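Local coordinates for protein A-adding tRNA nucleotidyltransferase (Aquifex aeolicus, PDB 4WBY) that adds the terminal adenosine to the 3' end of tRNAs ending in CC, using ATP and magnesium and releasing diphosphate, at residues V34-L38 with L39-V43; L171-A174 with G175-N178; E221-E224 with L225-K228. One frame throughout, in Å; residues are numbered along the deposited sequence.

Contact 1 (V34-L38 with L39-V43); sequences VRDIL and LGKEV. With SO4 (sulfate ion), chain D.
Asp36 O and Ile37 O, near the end of helix 32-38, receive the amides of the turn that follows, and here the packing is tight. Lys41 N reaches back to Asp36 O at 3.0 Å in a nearly straight bond (164°), while Gly40 N meets Ile37 O at 3.0 Å from above its carbonyl plane. Leu39 N bonds to Arg35 O and only weakly to Asp36 O. Val43 CG2 then lies 3.8 Å from Ile37 CG1, the two side chains crossing at about a right angle, and Val43 CG1 packs on Asp36 CB. Toward exposed Lys41 the contact is looser and more polar: the bent chain of this lysine lays CD 3.7 Å from Asp36 OD1, but its NZ stays 5.1 Å from that oxygen. The carboxylate is instead salt-bridged to its neighbour Arg35, whose NE lies 3.0 Å from Asp36 OD1 and meets it from above the carboxylate plane. Asn123 takes Arg35 NH1, which also bonds to sulfate O1 at 3.2 Å. With Gly40 at positive phi as C-prime residue, this is a Schellman motif, closing a helix of the nucleotidyltransferase head domain that carries ATP-binding Val34 and Arg35.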
ATOM      1  N   VAL A  34       7.507 -14.161  -7.492  1.00 12.78           N
ATOM      2  CA  VAL A  34       7.683 -14.671  -8.847  1.00 11.99           C
ATOM      3  C   VAL A  34       7.034 -13.716  -9.842  1.00 11.67           C
ATOM      4  O   VAL A  34       7.617 -13.410 -10.881  1.00 12.81           O
ATOM      5  CB  VAL A  34       7.096 -16.098  -8.993  1.00 11.36           C
ATOM      6  CG1 VAL A  34       7.174 -16.567 -10.435  1.00 13.32           C
ATOM      7  CG2 VAL A  34       7.840 -17.073  -8.062  1.00 13.24           C
ATOM      8  N   ARG A  35       5.837 -13.235  -9.513  1.00 11.51           N
ATOM      9  CA  ARG A  35       5.197 -12.181 -10.297  1.00 11.98           C
ATOM     10  C   ARG A  35       6.153 -11.002 -10.491  1.00 12.00           C
ATOM     11  O   ARG A  35       6.367 -10.533 -11.616  1.00 13.40           O
ATOM     12  CB  ARG A  35       3.908 -11.718  -9.613  1.00 13.01           C
ATOM     13  CG  ARG A  35       3.181 -10.569 -10.315  1.00 15.32           C
ATOM     14  CD  ARG A  35       2.255  -9.833  -9.345  1.00 15.64           C
ATOM     15  NE  ARG A  35       3.038  -9.209  -8.275  1.00 16.28           N
ATOM     16  CZ  ARG A  35       2.751  -9.251  -6.979  1.00 14.73           C
ATOM     17  NH1 ARG A  35       1.664  -9.879  -6.548  1.00 16.76           N
ATOM     18  NH2 ARG A  35       3.553  -8.635  -6.112  1.00 17.10           N
ATOM     19  N   ASP A  36       6.743 -10.520  -9.401  1.00 12.03           N
ATOM     20  CA  ASP A  36       7.573  -9.328  -9.496  1.00 13.35           C
ATOM     21  C   ASP A  36       8.863  -9.578 -10.287  1.00 12.52           C
ATOM     22  O   ASP A  36       9.333  -8.694 -11.000  1.00 14.54           O
ATOM     23  CB  ASP A  36       7.875  -8.785  -8.097  1.00 15.59           C
ATOM     24  CG  ASP A  36       6.658  -8.107  -7.474  1.00 19.34           C
ATOM     25  OD1 ASP A  36       5.689  -7.841  -8.222  1.00 19.29           O
ATOM     26  OD2 ASP A  36       6.660  -7.848  -6.255  1.00 22.24           O
ATOM     27  N   ILE A  37       9.426 -10.779 -10.188  1.00 12.84           N
ATOM     28  CA  ILE A  37      10.566 -11.128 -11.028  1.00 13.90           C
ATOM     29  C   ILE A  37      10.163 -11.089 -12.504  1.00 13.29           C
ATOM     30  O   ILE A  37      10.883 -10.541 -13.344  1.00 15.81           O
ATOM     31  CB  ILE A  37      11.131 -12.511 -10.663  1.00 14.04           C
ATOM     32  CG1 ILE A  37      11.818 -12.450  -9.296  1.00 15.88           C
ATOM     33  CG2 ILE A  37      12.097 -13.011 -11.732  1.00 15.90           C
ATOM     34  CD1 ILE A  37      12.190 -13.810  -8.746  1.00 16.29           C
ATOM     35  N   LEU A  38       9.001 -11.649 -12.823  1.00 13.21           N
ATOM     36  CA  LEU A  38       8.510 -11.610 -14.208  1.00 13.25           C
ATOM     37  C   LEU A  38       8.188 -10.189 -14.667  1.00 13.31           C
ATOM     38  O   LEU A  38       8.232  -9.910 -15.862  1.00 16.76           O
ATOM     39  CB  LEU A  38       7.278 -12.499 -14.373  1.00 13.78           C
ATOM     40  CG  LEU A  38       7.585 -13.994 -14.289  1.00 14.38           C
ATOM     41  CD1 LEU A  38       6.292 -14.798 -14.125  1.00 15.39           C
ATOM     42  CD2 LEU A  38       8.353 -14.455 -15.524  1.00 17.43           C
ATOM     43  N   LEU A  39       7.871  -9.297 -13.731  1.00 12.96           N
ATOM     44  CA  LEU A  39       7.614  -7.905 -14.082  1.00 13.50           C
ATOM     45  C   LEU A  39       8.901  -7.073 -14.093  1.00 13.55           C
ATOM     46  O   LEU A  39       8.849  -5.852 -14.233  1.00 16.09           O
ATOM     47  CB  LEU A  39       6.598  -7.279 -13.118  1.00 15.15           C
ATOM     48  CG  LEU A  39       5.176  -7.847 -13.106  1.00 15.91           C
ATOM     49  CD1 LEU A  39       4.361  -7.246 -11.949  1.00 18.15           C
ATOM     50  CD2 LEU A  39       4.483  -7.614 -14.430  1.00 21.63           C
ATOM     51  N   GLY A  40      10.053  -7.722 -13.952  1.00 14.28           N
ATOM     52  CA  GLY A  40      11.318  -7.020 -14.091  1.00 15.22           C
ATOM     53  C   GLY A  40      11.686  -6.129 -12.921  1.00 16.42           C
ATOM     54  O   GLY A  40      12.482  -5.197 -13.068  1.00 17.17           O
ATOM     55  N   LYS A  41      11.128  -6.423 -11.752  1.00 14.97           N
ATOM     56  CA  LYS A  41      11.380  -5.621 -10.563  1.00 14.83           C
ATOM     57  C   LYS A  41      12.537  -6.183  -9.756  1.00 17.31           C
ATOM     58  O   LYS A  41      12.745  -7.398  -9.709  1.00 23.39           O
ATOM     59  CB  LYS A  41      10.122  -5.558  -9.700  1.00 16.96           C
ATOM     60  CG  LYS A  41       8.971  -4.847 -10.405  1.00 22.74           C
ATOM     61  CD  LYS A  41       7.625  -5.120  -9.751  1.00 27.44           C
ATOM     62  CE  LYS A  41       7.566  -4.596  -8.338  1.00 29.94           C
ATOM     63  NZ  LYS A  41       7.558  -3.111  -8.312  1.00 35.53           N
ATOM     64  N   GLU A  42      13.294  -5.290  -9.129  1.00 19.08           N
ATOM     65  CA  GLU A  42      14.304  -5.684  -8.160  1.00 22.84           C
ATOM     66  C   GLU A  42      13.619  -6.230  -6.917  1.00 21.34           C
ATOM     67  O   GLU A  42      12.768  -5.564  -6.334  1.00 24.36           O
ATOM     68  CB  GLU A  42      15.195  -4.484  -7.820  1.00 31.07           C
ATOM     69  CG  GLU A  42      16.358  -4.781  -6.905  1.00 41.35           C
ATOM     70  CD  GLU A  42      17.249  -3.564  -6.694  1.00 47.83           C
ATOM     71  OE1 GLU A  42      17.256  -2.668  -7.568  1.00 51.66           O
ATOM     72  OE2 GLU A  42      17.934  -3.498  -5.654  1.00 50.82           O
ATOM     73  N   VAL A  43      13.962  -7.450  -6.520  1.00 19.21           N
ATOM     74  CA  VAL A  43      13.311  -8.070  -5.372  1.00 19.46           C
ATOM     75  C   VAL A  43      14.309  -8.416  -4.264  1.00 18.06           C
ATOM     76  O   VAL A  43      15.343  -9.043  -4.510  1.00 21.44           O
ATOM     77  CB  VAL A  43      12.550  -9.341  -5.793  1.00 25.39           C
ATOM     78  CG1 VAL A  43      11.332  -8.978  -6.618  1.00 25.42           C
ATOM     79  CG2 VAL A  43      13.445 -10.219  -6.614  1.00 29.69           C
TER
HETATM   80  S   SO4 D2003       1.959  -8.213  -2.680  1.00 35.33           S
HETATM   81  O1  SO4 D2003       2.048  -9.477  -3.435  1.00 38.78           O
HETATM   82  O2  SO4 D2003       2.381  -7.133  -3.566  1.00 35.17           O
HETATM   83  O3  SO4 D2003       0.599  -7.978  -2.197  1.00 38.42           O
HETATM   84  O4  SO4 D2003       2.884  -8.289  -1.554  1.00 40.48           O

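Contact 2 (L171-A174 with G175-N178); sequences LRFA and GRLN. With SO4 (sulfate ion), chain D.
The last two turns of helix 165-177 form part of the ATP-binding site, to which Leu171, Arg172 and Arg176 belong, and a sulfate ion, probably from the crystallisation liquor, is bound at the ends of its arginines, with Arg35 as a third partner. Arg172 and Arg176, one turn apart, run side by side in the same direction; each leaves the helix with CG opposite its backbone N and bends at chi3, which brings both ends to the anion. Arg172 NH1 gives sulfate O3 an almost straight bond of 3.1 Å (173°). Arg176 uses two nitrogens on one oxygen: NH1 is 2.9 Å and NH2 3.0 Å from sulfate O2, which sits at the edge of the guanidinium in its plane. Each arginine has a second anionic partner: Glu209 is salt-bridged to Arg172 NE and Glu216 to Arg176 NH2. The two guanidinium planes are turned 52° apart, and the anion, with Glu209 and Glu216, probably offsets the closeness of Arg172 NH1 to Arg176 NH2, 3.2 Å. The Phe173 ring stands nearly perpendicular to the Arg176 guanidinium (84°), its edge turned to one face of that group, with CE1 3.7 Å from Arg176 NH1. Phe173 CZ also lies 3.5 Å from sulfate O3. Along the backbone, Gly175 N, Arg176 N and Leu177 N bond to the carbonyls of Leu171, Arg172 and Phe173 in regular helical fashion. Arginines in successive helical turns around an anion are consistent with a pocket for the phosphates of a nucleotide, here in the ATP site of an A-adding enzyme without its substrate.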
ATOM      1  N   LEU A 171      -8.926  -5.686  -6.862  1.00 12.26           N
ATOM      2  CA  LEU A 171      -8.949  -4.319  -7.349  1.00 12.67           C
ATOM      3  C   LEU A 171      -7.614  -3.627  -7.081  1.00 13.25           C
ATOM      4  O   LEU A 171      -7.174  -2.796  -7.878  1.00 13.07           O
ATOM      5  CB  LEU A 171     -10.117  -3.561  -6.710  1.00 13.06           C
ATOM      6  CG  LEU A 171     -11.482  -4.232  -6.931  1.00 12.86           C
ATOM      7  CD1 LEU A 171     -12.618  -3.378  -6.377  1.00 14.71           C
ATOM      8  CD2 LEU A 171     -11.695  -4.563  -8.414  1.00 15.29           C
ATOM      9  N   ARG A 172      -6.950  -3.987  -5.984  1.00 12.38           N
ATOM     10  CA  ARG A 172      -5.605  -3.459  -5.733  1.00 12.17           C
ATOM     11  C   ARG A 172      -4.633  -3.897  -6.834  1.00 12.95           C
ATOM     12  O   ARG A 172      -3.898  -3.070  -7.382  1.00 13.79           O
ATOM     13  CB  ARG A 172      -5.069  -3.882  -4.364  1.00 12.81           C
ATOM     14  CG  ARG A 172      -3.595  -3.513  -4.166  1.00 15.55           C
ATOM     15  CD  ARG A 172      -3.200  -3.460  -2.689  1.00 17.86           C
ATOM     16  NE  ARG A 172      -3.400  -4.722  -1.976  1.00 16.40           N
ATOM     17  CZ  ARG A 172      -2.492  -5.684  -1.870  1.00 16.91           C
ATOM     18  NH1 ARG A 172      -1.305  -5.560  -2.450  1.00 21.42           N
ATOM     19  NH2 ARG A 172      -2.773  -6.780  -1.178  1.00 18.97           N
ATOM     20  N   PHE A 173      -4.635  -5.185  -7.179  1.00 12.28           N
ATOM     21  CA  PHE A 173      -3.723  -5.640  -8.226  1.00 12.36           C
ATOM     22  C   PHE A 173      -4.127  -5.101  -9.596  1.00 12.53           C
ATOM     23  O   PHE A 173      -3.255  -4.727 -10.385  1.00 13.24           O
ATOM     24  CB  PHE A 173      -3.622  -7.168  -8.247  1.00 12.67           C
ATOM     25  CG  PHE A 173      -2.945  -7.730  -7.026  1.00 13.13           C
ATOM     26  CD1 PHE A 173      -1.650  -7.347  -6.699  1.00 17.27           C
ATOM     27  CD2 PHE A 173      -3.604  -8.613  -6.191  1.00 15.99           C
ATOM     28  CE1 PHE A 173      -1.017  -7.851  -5.567  1.00 16.53           C
ATOM     29  CE2 PHE A 173      -2.977  -9.127  -5.066  1.00 18.31           C
ATOM     30  CZ  PHE A 173      -1.681  -8.742  -4.748  1.00 17.34           C
ATOM     31  N   ALA A 174      -5.430  -5.033  -9.873  1.00 12.46           N
ATOM     32  CA  ALA A 174      -5.875  -4.474 -11.155  1.00 12.24           C
ATOM     33  C   ALA A 174      -5.405  -3.026 -11.301  1.00 12.39           C
ATOM     34  O   ALA A 174      -4.879  -2.636 -12.350  1.00 13.60           O
ATOM     35  CB  ALA A 174      -7.401  -4.567 -11.302  1.00 13.28           C
ATOM     36  N   GLY A 175      -5.573  -2.229 -10.248  1.00 12.79           N
ATOM     37  CA  GLY A 175      -5.172  -0.833 -10.305  1.00 13.11           C
ATOM     38  C   GLY A 175      -3.661  -0.653 -10.337  1.00 14.01           C
ATOM     39  O   GLY A 175      -3.140   0.182 -11.083  1.00 15.14           O
ATOM     40  N   ARG A 176      -2.943  -1.429  -9.525  1.00 12.96           N
ATOM     41  CA  ARG A 176      -1.482  -1.371  -9.528  1.00 13.83           C
ATOM     42  C   ARG A 176      -0.910  -1.629 -10.911  1.00 13.91           C
ATOM     43  O   ARG A 176      -0.005  -0.932 -11.359  1.00 15.97           O
ATOM     44  CB  ARG A 176      -0.897  -2.397  -8.554  1.00 14.11           C
ATOM     45  CG  ARG A 176       0.625  -2.469  -8.605  1.00 14.33           C
ATOM     46  CD  ARG A 176       1.191  -3.697  -7.911  1.00 15.05           C
ATOM     47  NE  ARG A 176       0.965  -3.666  -6.471  1.00 15.84           N
ATOM     48  CZ  ARG A 176       1.350  -4.627  -5.639  1.00 15.68           C
ATOM     49  NH1 ARG A 176       1.972  -5.705  -6.111  1.00 19.64           N
ATOM     50  NH2 ARG A 176       1.106  -4.518  -4.344  1.00 18.02           N
ATOM     51  N   LEU A 177      -1.451  -2.640 -11.584  1.00 12.81           N
ATOM     52  CA  LEU A 177      -0.845  -3.158 -12.805  1.00 13.27           C
ATOM     53  C   LEU A 177      -1.521  -2.665 -14.073  1.00 13.71           C
ATOM     54  O   LEU A 177      -1.069  -2.986 -15.173  1.00 14.83           O
ATOM     55  CB  LEU A 177      -0.866  -4.690 -12.791  1.00 14.04           C
ATOM     56  CG  LEU A 177      -0.156  -5.353 -11.610  1.00 14.60           C
ATOM     57  CD1 LEU A 177      -0.437  -6.848 -11.594  1.00 17.25           C
ATOM     58  CD2 LEU A 177       1.349  -5.071 -11.648  1.00 18.21           C
ATOM     59  N   ASN A 178      -2.602  -1.898 -13.922  1.00 14.47           N
ATOM     60  CA  ASN A 178      -3.457  -1.528 -15.059  1.00 15.03           C
ATOM     61  C   ASN A 178      -3.908  -2.787 -15.796  1.00 13.30           C
ATOM     62  O   ASN A 178      -3.817  -2.883 -17.028  1.00 15.70           O
ATOM     63  CB  ASN A 178      -2.746  -0.561 -16.016  1.00 15.49           C
ATOM     64  CG  ASN A 178      -3.696   0.090 -17.005  1.00 16.05           C
ATOM     65  OD1 ASN A 178      -4.894   0.209 -16.746  1.00 18.50           O
ATOM     66  ND2 ASN A 178      -3.169   0.490 -18.156  1.00 22.03           N
TER
HETATM   67  S   SO4 D2003       1.959  -8.213  -2.680  1.00 35.33           S
HETATM   68  O1  SO4 D2003       2.048  -9.477  -3.435  1.00 38.78           O
HETATM   69  O2  SO4 D2003       2.381  -7.133  -3.566  1.00 35.17           O
HETATM   70  O3  SO4 D2003       0.599  -7.978  -2.197  1.00 38.42           O
HETATM   71  O4  SO4 D2003       2.884  -8.289  -1.554  1.00 40.48           O

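Contact 3 (E221-E224 with L225-K228); sequences EILE and LYRK
Leu225, the first residue of 225-228, joins the preceding turn through its N, 3.1 Å from Glu221 O, and lays its CG over the same carbonyl oxygen. Tyr226 follows with the bond of its N to Ile222 O, 2.8 Å and in the carbonyl plane, and its ring is met by two aliphatic side chains from the same side of its plane. Ile222 runs alongside it, CG2 coming 3.6 Å from Tyr226 CE1; this methyl is anti to the backbone N of Ile222, which directs it along the helix to the ring. Leu223 crosses the tyrosine at a slant, CD2 coming 3.9 Å from Tyr226 CD2, away from the CE1 atom that Ile222 touches. Next comes Arg227, bonded through its N to Leu223 O and through its side chain to Glu224. With chi3 bent to 72°, its guanidinium presents NE and NH2 side-on to one oxygen: both Arg227 NE and Arg227 NH2 lie 3.0 Å from Glu224 OE1. That oxygen lies in the guanidinium plane, whereas the carboxylate itself is turned 57° from it; Glu224 OE1 receives Arg227 NH2 with its syn lone pair, and NE arrives on the syn side 30° out of the carboxylate plane. With alanine in place of Arg227, both bonds to Glu224 OE1 would go, and that oxygen would probably lose its charged partner. The other oxygen, Glu224 OE2, is held by Tyr250 OH. Lys228 ends the segment with its N on Glu224 O, 2.9 Å. Helix 219-228 packs against three others: Leu225 and Tyr226 press on helix 165-177, Tyr226 also meets helix 203-214, and Leu223 faces helix 271-278.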
ATOM      1  N   GLU A 221      -6.330   5.053  -8.945  1.00 16.55           N
ATOM      2  CA  GLU A 221      -6.904   4.090  -9.880  1.00 16.25           C
ATOM      3  C   GLU A 221      -7.627   2.973  -9.134  1.00 15.86           C
ATOM      4  O   GLU A 221      -8.673   2.481  -9.579  1.00 16.42           O
ATOM      5  CB  GLU A 221      -5.824   3.495 -10.783  1.00 17.48           C
ATOM      6  CG  GLU A 221      -5.358   4.427 -11.899  1.00 19.75           C
ATOM      7  CD  GLU A 221      -4.288   5.424 -11.488  1.00 23.22           C
ATOM      8  OE1 GLU A 221      -3.907   5.467 -10.298  1.00 20.97           O
ATOM      9  OE2 GLU A 221      -3.829   6.177 -12.381  1.00 25.53           O
ATOM     10  N   ILE A 222      -7.066   2.564  -8.003  1.00 14.75           N
ATOM     11  CA  ILE A 222      -7.701   1.535  -7.195  1.00 14.52           C
ATOM     12  C   ILE A 222      -9.026   2.060  -6.630  1.00 14.19           C
ATOM     13  O   ILE A 222     -10.031   1.343  -6.631  1.00 14.98           O
ATOM     14  CB  ILE A 222      -6.767   1.060  -6.071  1.00 13.41           C
ATOM     15  CG1 ILE A 222      -5.524   0.384  -6.673  1.00 14.79           C
ATOM     16  CG2 ILE A 222      -7.482   0.101  -5.123  1.00 14.52           C
ATOM     17  CD1 ILE A 222      -4.389   0.163  -5.675  1.00 16.39           C
ATOM     18  N   LEU A 223      -9.037   3.310  -6.169  1.00 14.89           N
ATOM     19  CA  LEU A 223     -10.272   3.925  -5.692  1.00 16.12           C
ATOM     20  C   LEU A 223     -11.336   3.996  -6.788  1.00 15.58           C
ATOM     21  O   LEU A 223     -12.520   3.825  -6.508  1.00 15.90           O
ATOM     22  CB  LEU A 223     -10.016   5.330  -5.133  1.00 15.19           C
ATOM     23  CG  LEU A 223      -9.270   5.339  -3.793  1.00 16.50           C
ATOM     24  CD1 LEU A 223      -8.933   6.769  -3.369  1.00 19.11           C
ATOM     25  CD2 LEU A 223     -10.063   4.619  -2.708  1.00 17.22           C
ATOM     26  N   GLU A 224     -10.931   4.264  -8.030  1.00 15.23           N
ATOM     27  CA  GLU A 224     -11.896   4.248  -9.130  1.00 16.83           C
ATOM     28  C   GLU A 224     -12.513   2.861  -9.312  1.00 15.57           C
ATOM     29  O   GLU A 224     -13.699   2.737  -9.619  1.00 17.20           O
ATOM     30  CB  GLU A 224     -11.254   4.704 -10.440  1.00 18.84           C
ATOM     31  CG  GLU A 224     -11.058   6.212 -10.550  1.00 21.70           C
ATOM     32  CD  GLU A 224     -12.321   6.955 -10.979  1.00 24.46           C
ATOM     33  OE1 GLU A 224     -13.446   6.429 -10.789  1.00 25.72           O
ATOM     34  OE2 GLU A 224     -12.181   8.075 -11.516  1.00 26.34           O
ATOM     35  N   LEU A 225     -11.711   1.813  -9.114  1.00 15.02           N
ATOM     36  CA  LEU A 225     -12.236   0.452  -9.170  1.00 13.80           C
ATOM     37  C   LEU A 225     -13.150   0.184  -7.969  1.00 14.37           C
ATOM     38  O   LEU A 225     -14.195  -0.451  -8.112  1.00 15.52           O
ATOM     39  CB  LEU A 225     -11.095  -0.576  -9.227  1.00 14.63           C
ATOM     40  CG  LEU A 225     -10.296  -0.544 -10.536  1.00 15.15           C
ATOM     41  CD1 LEU A 225      -8.980  -1.283 -10.398  1.00 17.87           C
ATOM     42  CD2 LEU A 225     -11.110  -1.115 -11.692  1.00 21.19           C
ATOM     43  N   TYR A 226     -12.763   0.671  -6.787  1.00 13.39           N
ATOM     44  CA  TYR A 226     -13.635   0.566  -5.623  1.00 13.88           C
ATOM     45  C   TYR A 226     -15.001   1.190  -5.929  1.00 14.69           C
ATOM     46  O   TYR A 226     -16.052   0.652  -5.569  1.00 15.88           O
ATOM     47  CB  TYR A 226     -13.045   1.278  -4.405  1.00 14.58           C
ATOM     48  CG  TYR A 226     -11.987   0.563  -3.587  1.00 14.15           C
ATOM     49  CD1 TYR A 226     -11.306  -0.553  -4.052  1.00 14.41           C
ATOM     50  CD2 TYR A 226     -11.668   1.044  -2.327  1.00 18.04           C
ATOM     51  CE1 TYR A 226     -10.329  -1.177  -3.261  1.00 14.60           C
ATOM     52  CE2 TYR A 226     -10.715   0.450  -1.546  1.00 18.84           C
ATOM     53  CZ  TYR A 226     -10.045  -0.659  -2.005  1.00 15.78           C
ATOM     54  OH  TYR A 226      -9.109  -1.224  -1.173  1.00 16.80           O
ATOM     55  N   ARG A 227     -14.971   2.356  -6.573  1.00 14.66           N
ATOM     56  CA  ARG A 227     -16.195   3.055  -6.943  1.00 15.55           C
ATOM     57  C   ARG A 227     -17.015   2.234  -7.943  1.00 15.67           C
ATOM     58  O   ARG A 227     -18.216   2.021  -7.750  1.00 17.46           O
ATOM     59  CB  ARG A 227     -15.865   4.434  -7.520  1.00 15.81           C
ATOM     60  CG  ARG A 227     -17.082   5.308  -7.777  1.00 18.26           C
ATOM     61  CD  ARG A 227     -16.674   6.729  -8.132  1.00 20.63           C
ATOM     62  NE  ARG A 227     -16.093   6.832  -9.471  1.00 27.53           N
ATOM     63  CZ  ARG A 227     -16.791   7.105 -10.569  1.00 32.51           C
ATOM     64  NH1 ARG A 227     -18.101   7.287 -10.496  1.00 34.78           N
ATOM     65  NH2 ARG A 227     -16.177   7.187 -11.742  1.00 33.18           N
ATOM     66  N   LYS A 228     -16.357   1.766  -9.003  1.00 16.85           N
ATOM     67  CA  LYS A 228     -17.022   0.981 -10.039  1.00 18.34           C
ATOM     68  C   LYS A 228     -17.763  -0.235  -9.480  1.00 16.45           C
ATOM     69  O   LYS A 228     -18.880  -0.540  -9.919  1.00 19.15           O
ATOM     70  CB  LYS A 228     -16.004   0.526 -11.088  1.00 18.84           C
ATOM     71  CG  LYS A 228     -16.584  -0.321 -12.214  1.00 21.48           C
ATOM     72  CD  LYS A 228     -15.529  -0.613 -13.271  1.00 24.37           C
ATOM     73  CE  LYS A 228     -16.068  -1.516 -14.369  1.00 28.25           C
ATOM     74  NZ  LYS A 228     -15.151  -1.603 -15.540  1.00 34.64           N
TER

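In this C-terminal part of a longer protein, which carries the nucleotidyltransferase head domain, the contacts follow one another along the chain: contact 1 closes helix 32-38 of the head, contact 2 occupies the end of helix 165-177, and contact 3 lies on helix 219-228. The centres of contacts 1 and 2 are about 15 Å apart, and the two meet at the sulfate and at Leu39 against Leu177. Contacts 2 and 3, with centres about 10 Å apart, pack directly, Leu225 CD1 lying 3.8 Å from Ala174 CB. Contacts 1 and 3 do not touch, their nearest atoms being about 12 Å apart. Helix 165-177 thus lies between helices 32-38 and 219-228, and its arginines join Arg35 of the head round one anion site.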